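Local coordinates for water-soluble chlorophyll protein (Brassicaceae, PDB 5HPZ) that binds chlorophyll in a water-soluble beta-trefoil scaffold of the Kunitz inhibitor family and probably tunes the pigment's spectrum by deforming its ring, at residues L30-I35 with P54-S59; T77-F82 with N121-I126; L96-V101 with A110-G115. One frame throughout, in Å; residues are numbered along the deposited sequence.

Interaction 1: residues L30-I35 with P54-S59; sequences LVPAAI and PGLPVS. With 68G (13'2-hydroxyl-Chlorophyll a), chain C.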
loop_
_atom_site.group_PDB
_atom_site.type_symbol
_atom_site.label_atom_id
_atom_site.label_comp_id
_atom_site.label_asym_id
_atom_site.label_seq_id
_atom_site.Cartn_x
_atom_site.Cartn_y
_atom_site.Cartn_z
ATOM N N LEU A 30 -5.723 -10.868 17.836
ATOM C CA LEU A 30 -4.791 -9.776 17.722
ATOM C C LEU A 30 -3.673 -10.105 16.738
ATOM O O LEU A 30 -3.129 -11.236 16.754
ATOM C CB LEU A 30 -4.153 -9.478 19.087
ATOM C CG LEU A 30 -5.111 -9.134 20.241
ATOM C CD1 LEU A 30 -4.365 -8.655 21.443
ATOM C CD2 LEU A 30 -6.167 -8.138 19.745
ATOM N N VAL A 31 -3.332 -9.108 15.924
ATOM C CA VAL A 31 -2.413 -9.256 14.802
ATOM C C VAL A 31 -1.589 -7.990 14.725
ATOM O O VAL A 31 -2.046 -6.899 15.159
ATOM C CB VAL A 31 -3.123 -9.487 13.448
ATOM C CG1 VAL A 31 -3.923 -10.782 13.518
ATOM C CG2 VAL A 31 -3.949 -8.253 13.023
ATOM N N PRO A 32 -0.365 -8.112 14.214
ATOM C CA PRO A 32 0.367 -6.894 13.848
ATOM C C PRO A 32 -0.319 -6.119 12.733
ATOM O O PRO A 32 -0.887 -6.734 11.805
ATOM C CB PRO A 32 1.711 -7.422 13.316
ATOM C CG PRO A 32 1.781 -8.819 13.749
ATOM C CD PRO A 32 0.388 -9.314 13.844
ATOM N N ALA A 33 -0.189 -4.797 12.763
ATOM C CA ALA A 33 -0.678 -4.008 11.678
ATOM C C ALA A 33 -0.062 -2.687 11.744
ATOM O O ALA A 33 0.214 -2.209 12.831
ATOM C CB ALA A 33 -2.194 -3.862 11.750
ATOM N N ALA A 34 0.165 -2.083 10.581
ATOM C CA ALA A 34 0.730 -0.782 10.553
ATOM C C ALA A 34 -0.270 0.225 11.157
ATOM O O ALA A 34 -1.509 0.180 10.890
ATOM C CB ALA A 34 1.170 -0.369 9.153
ATOM N N ILE A 35 0.264 1.033 12.062
ATOM C CA ILE A 35 -0.542 2.110 12.680
ATOM C C ILE A 35 -0.148 3.477 12.202
ATOM O O ILE A 35 -0.873 4.418 12.388
ATOM C CB ILE A 35 -0.554 2.019 14.216
ATOM C CG1 ILE A 35 0.835 2.112 14.866
ATOM C CG2 ILE A 35 -1.260 0.718 14.646
ATOM C CD1 ILE A 35 0.722 2.192 16.390
ATOM N N PRO A 54 -7.929 -16.092 13.650
ATOM C CA PRO A 54 -7.620 -16.357 15.044
ATOM C C PRO A 54 -6.565 -15.445 15.680
ATOM O O PRO A 54 -6.296 -15.542 16.863
ATOM C CB PRO A 54 -7.082 -17.803 14.980
ATOM C CG PRO A 54 -6.335 -17.815 13.654
ATOM C CD PRO A 54 -7.258 -17.056 12.745
ATOM N N GLY A 55 -5.910 -14.590 14.919
ATOM C CA GLY A 55 -4.760 -13.906 15.472
ATOM C C GLY A 55 -3.452 -14.513 15.012
ATOM O O GLY A 55 -3.393 -15.610 14.436
ATOM N N LEU A 56 -2.403 -13.759 15.213
ATOM C CA LEU A 56 -1.064 -14.301 15.028
ATOM C C LEU A 56 -0.611 -14.808 16.368
ATOM O O LEU A 56 -0.721 -14.093 17.381
ATOM C CB LEU A 56 -0.091 -13.229 14.534
ATOM C CG LEU A 56 1.334 -13.673 14.167
ATOM C CD1 LEU A 56 1.287 -14.512 12.897
ATOM C CD2 LEU A 56 2.211 -12.444 13.960
ATOM N N PRO A 57 -0.075 -16.042 16.405
ATOM C CA PRO A 57 0.267 -16.543 17.693
ATOM C C PRO A 57 1.339 -15.729 18.359
ATOM O O PRO A 57 2.166 -15.052 17.715
ATOM C CB PRO A 57 0.830 -17.968 17.404
ATOM C CG PRO A 57 0.507 -18.281 15.995
ATOM C CD PRO A 57 0.431 -16.928 15.327
ATOM N N VAL A 58 1.289 -15.786 19.675
ATOM C CA VAL A 58 2.318 -15.258 20.566
ATOM C C VAL A 58 2.756 -16.379 21.538
ATOM O O VAL A 58 2.108 -17.442 21.625
ATOM C CB VAL A 58 1.791 -14.118 21.428
ATOM C CG1 VAL A 58 1.270 -12.959 20.581
ATOM C CG2 VAL A 58 0.694 -14.616 22.358
ATOM N N SER A 59 3.825 -16.113 22.270
ATOM C CA SER A 59 4.191 -16.930 23.399
ATOM C C SER A 59 4.695 -16.031 24.473
ATOM O O SER A 59 5.177 -14.929 24.197
ATOM C CB SER A 59 5.253 -17.970 22.998
ATOM O OG SER A 59 6.397 -17.311 22.499
HETATM C C1 68G C . -9.140 -6.466 7.827
HETATM C C2 68G C . -8.980 -6.938 6.376
HETATM C C3 68G C . -9.084 -5.917 5.331
HETATM C C4 68G C . -9.397 -4.546 5.836
HETATM C C5 68G C . -9.027 -6.206 3.828
HETATM C C6 68G C . -7.634 -6.440 3.336
HETATM C C7 68G C . -6.695 -5.316 3.620
HETATM C C8 68G C . -5.537 -5.530 2.668
HETATM C C9 68G C . -4.694 -6.790 2.984
HETATM C C10 68G C . -4.615 -4.345 2.793
HETATM C C11 68G C . -4.822 -3.541 1.578
HETATM C C12 68G C . -3.728 -2.490 1.711
HETATM C C13 68G C . -4.410 -1.152 1.424
HETATM C C14 68G C . -5.092 -1.159 0.028
HETATM C C15 68G C . -3.314 -0.071 1.530
HETATM C C16 68G C . -3.928 1.296 1.819
HETATM C C17 68G C . -2.700 2.187 1.924
HETATM C C18 68G C . -3.231 3.562 2.148
HETATM C C19 68G C . -2.185 4.367 2.882
HETATM C C20 68G C . -3.417 4.192 0.767
HETATM O O2A 68G C . -8.162 -5.451 8.240
HETATM C CGA 68G C . -8.021 -5.608 9.583
HETATM O O1A 68G C . -8.747 -6.313 10.302
HETATM C CBA 68G C . -6.841 -4.908 10.156
HETATM C CAA 68G C . -5.704 -5.978 10.244
HETATM C C2A 68G C . -5.121 -6.392 8.850
HETATM C C3A 68G C . -4.378 -5.247 8.297
HETATM C CMA 68G C . -4.648 -5.285 6.823
HETATM C C4A 68G C . -2.950 -5.511 8.490
HETATM C CHB 68G C . -1.935 -4.719 8.152
HETATM N NA 68G C . -2.862 -6.733 8.966
HETATM C C1A 68G C . -4.057 -7.322 9.104
HETATM C CHA 68G C . -4.165 -8.606 9.487
HETATM C CBD 68G C . -5.314 -9.466 9.571
HETATM C CGD 68G C . -6.039 -9.547 8.311
HETATM O O1D 68G C . -7.285 -9.424 8.246
HETATM O O2D 68G C . -5.303 -9.746 7.196
HETATM C CED 68G C . -6.084 -9.789 6.022
HETATM O O 68G C . -6.286 -9.048 10.454
HETATM C CAD 68G C . -4.797 -10.746 9.970
HETATM O OBD 68G C . -5.526 -11.752 10.221
HETATM C C3D 68G C . -3.436 -10.656 10.068
HETATM C C2D 68G C . -2.228 -11.228 10.326
HETATM C CMD 68G C . -2.042 -12.537 10.682
HETATM C C4D 68G C . -3.117 -9.396 9.768
HETATM N ND 68G C . -1.813 -9.182 9.799
HETATM C C1D 68G C . -1.227 -10.339 10.156
HETATM C CHD 68G C . 0.144 -10.518 10.295
HETATM C C4C 68G C . 1.174 -9.686 10.055
HETATM N NC 68G C . 0.995 -8.373 9.713
HETATM MG MG 68G C . -0.819 -7.474 9.407
HETATM C C3C 68G C . 2.530 -9.863 10.132
HETATM C CAC 68G C . 3.261 -11.138 10.485
HETATM C CBC 68G C . 3.311 -11.932 9.133
HETATM C C2C 68G C . 3.137 -8.699 9.815
HETATM C CMC 68G C . 4.477 -8.521 9.782
HETATM C C1C 68G C . 2.183 -7.759 9.547
HETATM C CHC 68G C . 2.301 -6.475 9.175
HETATM C C4B 68G C . 1.385 -5.642 8.630
HETATM N NB 68G C . 0.065 -5.783 8.811
HETATM C C1B 68G C . -0.584 -4.821 8.156
HETATM C C2B 68G C . 0.360 -4.058 7.536
HETATM C CMB 68G C . 0.099 -2.977 6.758
HETATM C C3B 68G C . 1.567 -4.539 7.878
HETATM C CAB 68G C . 2.816 -4.192 7.519
HETATM C CBB 68G C . 3.295 -2.834 7.053
HETATM O O HOH W 1 -2.903 -13.392 18.809
#

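Interaction 2: residues T77-F82 with N121-I126; sequences TINIEF and NSLFKI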
loop_
_atom_site.group_PDB
_atom_site.type_symbol
_atom_site.label_atom_id
_atom_site.label_comp_id
_atom_site.label_asym_id
_atom_site.label_seq_id
_atom_site.Cartn_x
_atom_site.Cartn_y
_atom_site.Cartn_z
ATOM N N THR A 77 5.767 -10.558 35.818
ATOM C CA THR A 77 6.203 -9.901 34.566
ATOM C C THR A 77 6.739 -10.891 33.539
ATOM O O THR A 77 7.513 -11.798 33.848
ATOM C CB THR A 77 7.226 -8.782 34.759
ATOM O OG1 THR A 77 8.425 -9.300 35.355
ATOM C CG2 THR A 77 6.622 -7.689 35.597
ATOM N N ILE A 78 6.241 -10.736 32.322
ATOM C CA ILE A 78 6.625 -11.529 31.216
ATOM C C ILE A 78 6.882 -10.556 30.062
ATOM O O ILE A 78 6.473 -9.383 30.114
ATOM C CB ILE A 78 5.503 -12.516 30.816
ATOM C CG1 ILE A 78 4.199 -11.755 30.485
ATOM C CG2 ILE A 78 5.217 -13.504 31.935
ATOM C CD1 ILE A 78 3.115 -12.624 29.885
ATOM N N ASN A 79 7.553 -11.081 29.043
ATOM C CA ASN A 79 7.539 -10.520 27.682
ATOM C C ASN A 79 6.500 -11.279 26.896
ATOM O O ASN A 79 6.210 -12.465 27.175
ATOM C CB ASN A 79 8.904 -10.639 26.975
ATOM C CG ASN A 79 10.040 -9.928 27.717
ATOM O OD1 ASN A 79 11.135 -10.466 27.802
ATOM N ND2 ASN A 79 9.792 -8.725 28.241
ATOM N N ILE A 80 5.912 -10.581 25.923
ATOM C CA ILE A 80 4.961 -11.194 24.988
ATOM C C ILE A 80 5.548 -11.045 23.593
ATOM O O ILE A 80 5.928 -9.955 23.180
ATOM C CB ILE A 80 3.598 -10.497 25.050
ATOM C CG1 ILE A 80 3.050 -10.539 26.479
ATOM C CG2 ILE A 80 2.633 -11.104 24.059
ATOM C CD1 ILE A 80 1.807 -9.680 26.674
ATOM N N GLU A 81 5.644 -12.145 22.873
ATOM C CA GLU A 81 6.257 -12.075 21.565
ATOM C C GLU A 81 5.448 -12.760 20.521
ATOM O O GLU A 81 4.897 -13.893 20.673
ATOM C CB GLU A 81 7.732 -12.545 21.563
ATOM C CG GLU A 81 8.111 -13.845 22.266
ATOM C CD GLU A 81 9.488 -14.350 21.798
ATOM O OE1 GLU A 81 10.338 -13.525 21.387
ATOM O OE2 GLU A 81 9.703 -15.581 21.798
ATOM N N PHE A 82 5.371 -12.067 19.421
ATOM C CA PHE A 82 4.754 -12.658 18.283
ATOM C C PHE A 82 5.656 -13.793 17.765
ATOM O O PHE A 82 6.869 -13.660 17.769
ATOM C CB PHE A 82 4.496 -11.585 17.233
ATOM C CG PHE A 82 3.163 -10.847 17.435
ATOM C CD1 PHE A 82 1.944 -11.559 17.456
ATOM C CD2 PHE A 82 3.125 -9.483 17.576
ATOM C CE1 PHE A 82 0.717 -10.900 17.630
ATOM C CE2 PHE A 82 1.906 -8.806 17.705
ATOM C CZ PHE A 82 0.709 -9.516 17.731
ATOM N N ASN A 121 9.469 -1.078 29.412
ATOM C CA ASN A 121 8.309 -0.945 28.523
ATOM C C ASN A 121 7.921 -2.264 27.807
ATOM O O ASN A 121 6.889 -2.343 27.156
ATOM C CB ASN A 121 8.584 0.193 27.519
ATOM C CG ASN A 121 9.478 -0.248 26.352
ATOM O OD1 ASN A 121 10.467 -0.953 26.528
ATOM N ND2 ASN A 121 9.119 0.160 25.151
ATOM N N SER A 122 8.740 -3.311 27.904
ATOM C CA SER A 122 8.378 -4.561 27.309
ATOM C C SER A 122 7.755 -5.505 28.282
ATOM O O SER A 122 7.501 -6.655 27.903
ATOM C CB SER A 122 9.609 -5.216 26.698
ATOM O OG SER A 122 10.199 -4.351 25.744
ATOM N N LEU A 123 7.551 -5.072 29.523
ATOM C CA LEU A 123 7.070 -5.994 30.583
ATOM C C LEU A 123 5.535 -5.892 30.813
ATOM O O LEU A 123 5.004 -4.801 31.011
ATOM C CB LEU A 123 7.739 -5.673 31.919
ATOM C CG LEU A 123 9.258 -5.789 32.045
ATOM C CD1 LEU A 123 9.667 -5.695 33.515
ATOM C CD2 LEU A 123 9.754 -7.072 31.439
ATOM N N PHE A 124 4.870 -7.044 30.777
ATOM C CA PHE A 124 3.469 -7.148 30.955
ATOM C C PHE A 124 3.177 -8.057 32.102
ATOM O O PHE A 124 4.004 -8.889 32.433
ATOM C CB PHE A 124 2.840 -7.727 29.690
ATOM C CG PHE A 124 2.965 -6.814 28.523
ATOM C CD1 PHE A 124 4.203 -6.669 27.878
ATOM C CD2 PHE A 124 1.869 -6.072 28.071
ATOM C CE1 PHE A 124 4.350 -5.784 26.812
ATOM C CE2 PHE A 124 2.018 -5.158 27.029
ATOM C CZ PHE A 124 3.252 -5.022 26.394
ATOM N N LYS A 125 1.986 -7.926 32.674
ATOM C CA LYS A 125 1.440 -8.945 33.558
ATOM C C LYS A 125 0.066 -9.328 33.071
ATOM O O LYS A 125 -0.683 -8.462 32.594
ATOM C CB LYS A 125 1.271 -8.391 34.960
ATOM C CG LYS A 125 2.559 -7.864 35.563
ATOM C CD LYS A 125 2.261 -7.258 36.926
ATOM C CE LYS A 125 3.544 -7.007 37.691
ATOM N NZ LYS A 125 3.294 -6.258 38.940
ATOM N N ILE A 126 -0.250 -10.613 33.202
ATOM C CA ILE A 126 -1.565 -11.112 32.924
ATOM C C ILE A 126 -2.328 -11.084 34.235
ATOM O O ILE A 126 -1.779 -11.528 35.238
ATOM C CB ILE A 126 -1.501 -12.530 32.371
ATOM C CG1 ILE A 126 -0.642 -12.539 31.089
ATOM C CG2 ILE A 126 -2.911 -13.053 32.145
ATOM C CD1 ILE A 126 -0.352 -13.916 30.532
HETATM O O HOH W 2 7.076 -8.200 25.623
#

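Interaction 3: residues L96-V101 with A110-G115; sequences LWAVDV and AIIIGG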
loop_
_atom_site.group_PDB
_atom_site.type_symbol
_atom_site.label_atom_id
_atom_site.label_comp_id
_atom_site.label_asym_id
_atom_site.label_seq_id
_atom_site.Cartn_x
_atom_site.Cartn_y
_atom_site.Cartn_z
ATOM N N LEU A 96 8.826 -8.372 20.068
ATOM C CA LEU A 96 8.305 -8.238 21.433
ATOM C C LEU A 96 7.320 -7.082 21.496
ATOM O O LEU A 96 7.605 -6.009 20.960
ATOM C CB LEU A 96 9.391 -7.902 22.451
ATOM C CG LEU A 96 10.431 -8.966 22.766
ATOM C CD1 LEU A 96 11.043 -8.596 24.094
ATOM C CD2 LEU A 96 9.828 -10.348 22.842
ATOM N N TRP A 97 6.205 -7.308 22.194
ATOM C CA TRP A 97 5.277 -6.239 22.511
ATOM C C TRP A 97 5.971 -5.289 23.413
ATOM O O TRP A 97 6.807 -5.691 24.239
ATOM C CB TRP A 97 4.026 -6.761 23.222
ATOM C CG TRP A 97 3.120 -7.683 22.432
ATOM C CD1 TRP A 97 3.419 -8.433 21.347
ATOM C CD2 TRP A 97 1.728 -7.862 22.662
ATOM N NE1 TRP A 97 2.302 -9.127 20.927
ATOM C CE2 TRP A 97 1.250 -8.769 21.706
ATOM C CE3 TRP A 97 0.847 -7.358 23.611
ATOM C CZ2 TRP A 97 -0.095 -9.159 21.651
ATOM C CZ3 TRP A 97 -0.448 -7.737 23.562
ATOM C CH2 TRP A 97 -0.921 -8.615 22.609
ATOM N N ALA A 98 5.617 -4.018 23.278
ATOM C CA ALA A 98 6.183 -3.006 24.070
ATOM C C ALA A 98 5.273 -1.794 24.028
ATOM O O ALA A 98 4.497 -1.633 23.117
ATOM C CB ALA A 98 7.540 -2.681 23.525
ATOM N N VAL A 99 5.377 -0.925 25.005
ATOM C CA VAL A 99 4.575 0.273 25.042
ATOM C C VAL A 99 5.370 1.344 24.354
ATOM O O VAL A 99 6.528 1.513 24.678
ATOM C CB VAL A 99 4.328 0.758 26.489
ATOM C CG1 VAL A 99 3.715 2.148 26.520
ATOM C CG2 VAL A 99 3.440 -0.214 27.231
ATOM N N ASP A 100 4.767 2.083 23.416
ATOM C CA ASP A 100 5.469 3.164 22.678
ATOM C C ASP A 100 6.033 4.154 23.731
ATOM O O ASP A 100 5.263 4.740 24.465
ATOM C CB ASP A 100 4.481 3.859 21.726
ATOM C CG ASP A 100 5.099 4.963 20.855
ATOM O OD1 ASP A 100 6.346 5.142 20.764
ATOM O OD2 ASP A 100 4.266 5.674 20.244
ATOM N N VAL A 101 7.363 4.309 23.811
ATOM C CA VAL A 101 7.954 5.388 24.626
ATOM C C VAL A 101 8.756 6.395 23.791
ATOM O O VAL A 101 9.562 7.138 24.319
ATOM C CB VAL A 101 8.800 4.830 25.784
ATOM C CG1 VAL A 101 7.941 3.965 26.709
ATOM C CG2 VAL A 101 10.015 4.065 25.234
ATOM N N ALA A 110 0.441 3.905 22.151
ATOM C CA ALA A 110 0.148 2.702 21.412
ATOM C C ALA A 110 0.999 1.536 21.969
ATOM O O ALA A 110 2.083 1.737 22.458
ATOM C CB ALA A 110 0.444 2.927 19.972
ATOM N N ILE A 111 0.491 0.319 21.871
ATOM C CA ILE A 111 1.316 -0.855 22.080
ATOM C C ILE A 111 1.942 -1.194 20.712
ATOM O O ILE A 111 1.235 -1.347 19.706
ATOM C CB ILE A 111 0.491 -2.072 22.550
ATOM C CG1 ILE A 111 -0.391 -1.728 23.762
ATOM C CG2 ILE A 111 1.426 -3.239 22.939
ATOM C CD1 ILE A 111 0.367 -1.221 24.961
ATOM N N ILE A 112 3.258 -1.268 20.673
ATOM C CA ILE A 112 3.947 -1.507 19.420
ATOM C C ILE A 112 4.672 -2.849 19.449
ATOM O O ILE A 112 4.618 -3.588 20.435
ATOM C CB ILE A 112 4.909 -0.386 19.123
ATOM C CG1 ILE A 112 5.810 -0.169 20.330
ATOM C CG2 ILE A 112 4.138 0.876 18.796
ATOM C CD1 ILE A 112 7.132 0.490 20.056
ATOM N N ILE A 113 5.308 -3.183 18.345
ATOM C CA ILE A 113 6.038 -4.406 18.199
ATOM C C ILE A 113 7.481 -4.008 18.013
ATOM O O ILE A 113 7.820 -3.155 17.171
ATOM C CB ILE A 113 5.553 -5.237 17.020
ATOM C CG1 ILE A 113 4.055 -5.496 17.162
ATOM C CG2 ILE A 113 6.369 -6.526 16.930
ATOM C CD1 ILE A 113 3.443 -6.217 15.992
ATOM N N GLY A 114 8.355 -4.576 18.844
ATOM C CA GLY A 114 9.763 -4.165 18.808
ATOM C C GLY A 114 10.475 -3.899 20.116
ATOM O O GLY A 114 11.480 -3.240 20.102
ATOM N N GLY A 115 9.934 -4.337 21.249
ATOM C CA GLY A 115 10.589 -4.073 22.526
ATOM C C GLY A 115 11.934 -4.789 22.677
ATOM O O GLY A 115 12.223 -5.747 21.950
HETATM O O HOH W 3 1.753 6.087 20.866
#

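Interaction 1: residues L30-I35 with P54-S59
Pro32, whose ring packs on Leu56, turns its backbone carbonyl to the pigment and binds the magnesium of the hydroxylated chlorophyll a, with Pro32 O lying 2.5 Å from MG. An axial ligand from the main chain instead of a side chain sets this contact apart. The strand 30-33 runs along one face of the macrocycle, and Val31, Ala33 and Ala34 all meet that face. Val31 grips ring D through both branches: with chi1 at -62°, CG1 points opposite the carbonyl carbon and reaches C3D of the pigment at 3.5 Å, while CG2, set between the backbone N and the carbonyl carbon, lies 3.5 Å from C4D. Replacing Val31 with an alanine would probably open a gap under ring D and let that side of the macrocycle settle differently over the strand. Leu56, also a pocket residue, adds to the wall from segment 54-59. With CG opposite its backbone N (chi1 -174°) and beside the carbonyl carbon, Leu56 brings CD2 to Pro32 CD at 3.6 Å, the two side chains crossing at about a right angle, and the same methyl stands 3.9 Å from pigment CAC. The backbones join by one hydrogen bond, Leu56 N to Leu30 O at 3.0 Å (156° at the hydrogen). A water donates to Leu30 O and also to Leu56 O, the latter at 2.7 Å, so the buried Leu30 carbonyl has two donors. The backbone angles of Gly55 would jam a beta carbon against Pro54 O and set it tightly against Leu30 O. Thr48 also hydrogen-bonds the pigment. Magnesium thus receives a neutral backbone oxygen while apolar groups lie against the ring, consistent with a protein that tunes chlorophyll spectra through ring deformation.

Interaction 2: residues T77-F82 with N121-I126
Ile78 and Phe124 form a single antiparallel, hydrogen-bonded bridge, where strand 78-82 meets strand 124-126 at 93°, nearly perpendicular. Among the backbone bonds, Ile78 N gives to Phe124 O at 2.9 Å and Phe124 N returns the bond to Ile78 O at 2.9 Å; both are nearly straight. CA-H...O contacts from Thr77 to Phe124 O and from Leu123 to Ile78 O flank the pair.

The side-chain polar bond is Asn79 ND2 to Ser122 O at 3.1 Å. The acceptor lies in the Asn79 amide plane, yet the donor stands 64° out of the Ser122 carbonyl plane, above it. Asn79 ND2 also bonds Arg117 O, which fixes the rotation of the amide. A water takes the Ile80 N-H at 2.7 Å and sits 2.8 Å from Ser122 O.

Apolar contact is centred on Ile78, Ile80, Phe124 and Ile126. Ile80 CD1 lies over one face of the Phe124 ring, 4.0 Å from its centroid, a CH-pi contact, while Ile78 O comes to the ring edge. Ile78, with CG1 between backbone N and carbonyl carbon (chi1 58°), swings CD1 back to Ile126 CD1 at 3.8 Å. At the head of segment 77-82, Thr77 CG2 touches Lys125 CE at 3.8 Å.

With a single beta bridge, cohesion between these beta-trefoil strands probably rests also on the Asn79 amide, the bridging water and the isoleucine-phenylalanine packing.

Interaction 3: residues L96-V101 with A110-G115
Ile112 has chi1 at 52°, which sets CG1 between its own backbone N and carbonyl carbon and brings it to 3.4 Å from Ala98 O; Asp100, with CG opposite the backbone N (chi1 -177°), lays CB against Ala110 O and holds its carboxylate where a water can link it to Ala110 N. Ile112 lies in, and Asp100 just beyond, the strands of a beta hairpin of the beta-trefoil, 97-99 and 111-113, whose short axes run antiparallel, at 137° to each other. Ala98 and Ile112 make the hydrogen-bonded pair, Ile112 N giving to Ala98 O at 2.8 Å and Ala98 N returning the bond to Ile112 O. Further along, Asp100 N bonds Ala110 O at 2.9 Å.

At the open end Leu96 O accepts twice, from Gly114 N at 2.7 Å and from Gly115 N at 2.9 Å, the two donors reaching it from opposite faces of its plane. The backbone angles of Gly114 would jam a side chain against the preceding carbonyl, and at Gly115 a beta carbon would clash with Ala98 CB, which already rests on Gly115 CA.

Trp97, Val99, Ile111 and Ile113 point to one face of the hairpin, where Ile45 packs on Trp97, Ile111 and Ile113, and Leu157 on Trp97 and Ile111. There Val99 CG2 touches Ile111 CD1 at 4.0 Å, the side chains crossing at a slant, and Trp97 CE3 approaches Ile111 CG2. Ala98 and Ile112 point to the other face; Ile112 CG2 lies beside Asp100 CB. Asp100 OD1 is held by Ser102 OG. A water at the loop end of the hairpin links its second oxygen across, donating to Asp100 OD2 at 2.6 Å and accepting from Ala110 N at 2.9 Å.

How the interactions relate
Following the chain from the N terminus, interaction 1 comes first, its segments 30-35 and 54-59 closing a loop of 18 residues. Interaction 2 opens later, joining 77-82 to 121-126 across 38 residues, and interaction 3, the hairpin of 96-101 and 110-115, falls wholly within that span; no pair of loops crosses. Contacts in space bind the series together. Ser59 N probably bonds Glu81 O, linking interactions 1 and 2 through neighbouring strands 58-62 and 78-82. Ile80 O probably takes the Trp97 N-H, and Asn121 ND2 probably bonds Val99 O, tying interaction 2 to interaction 3. Pro32 CB meets Ile113 CD1 at 3.4 Å, so the pigment-bearing strand leans on the hairpin.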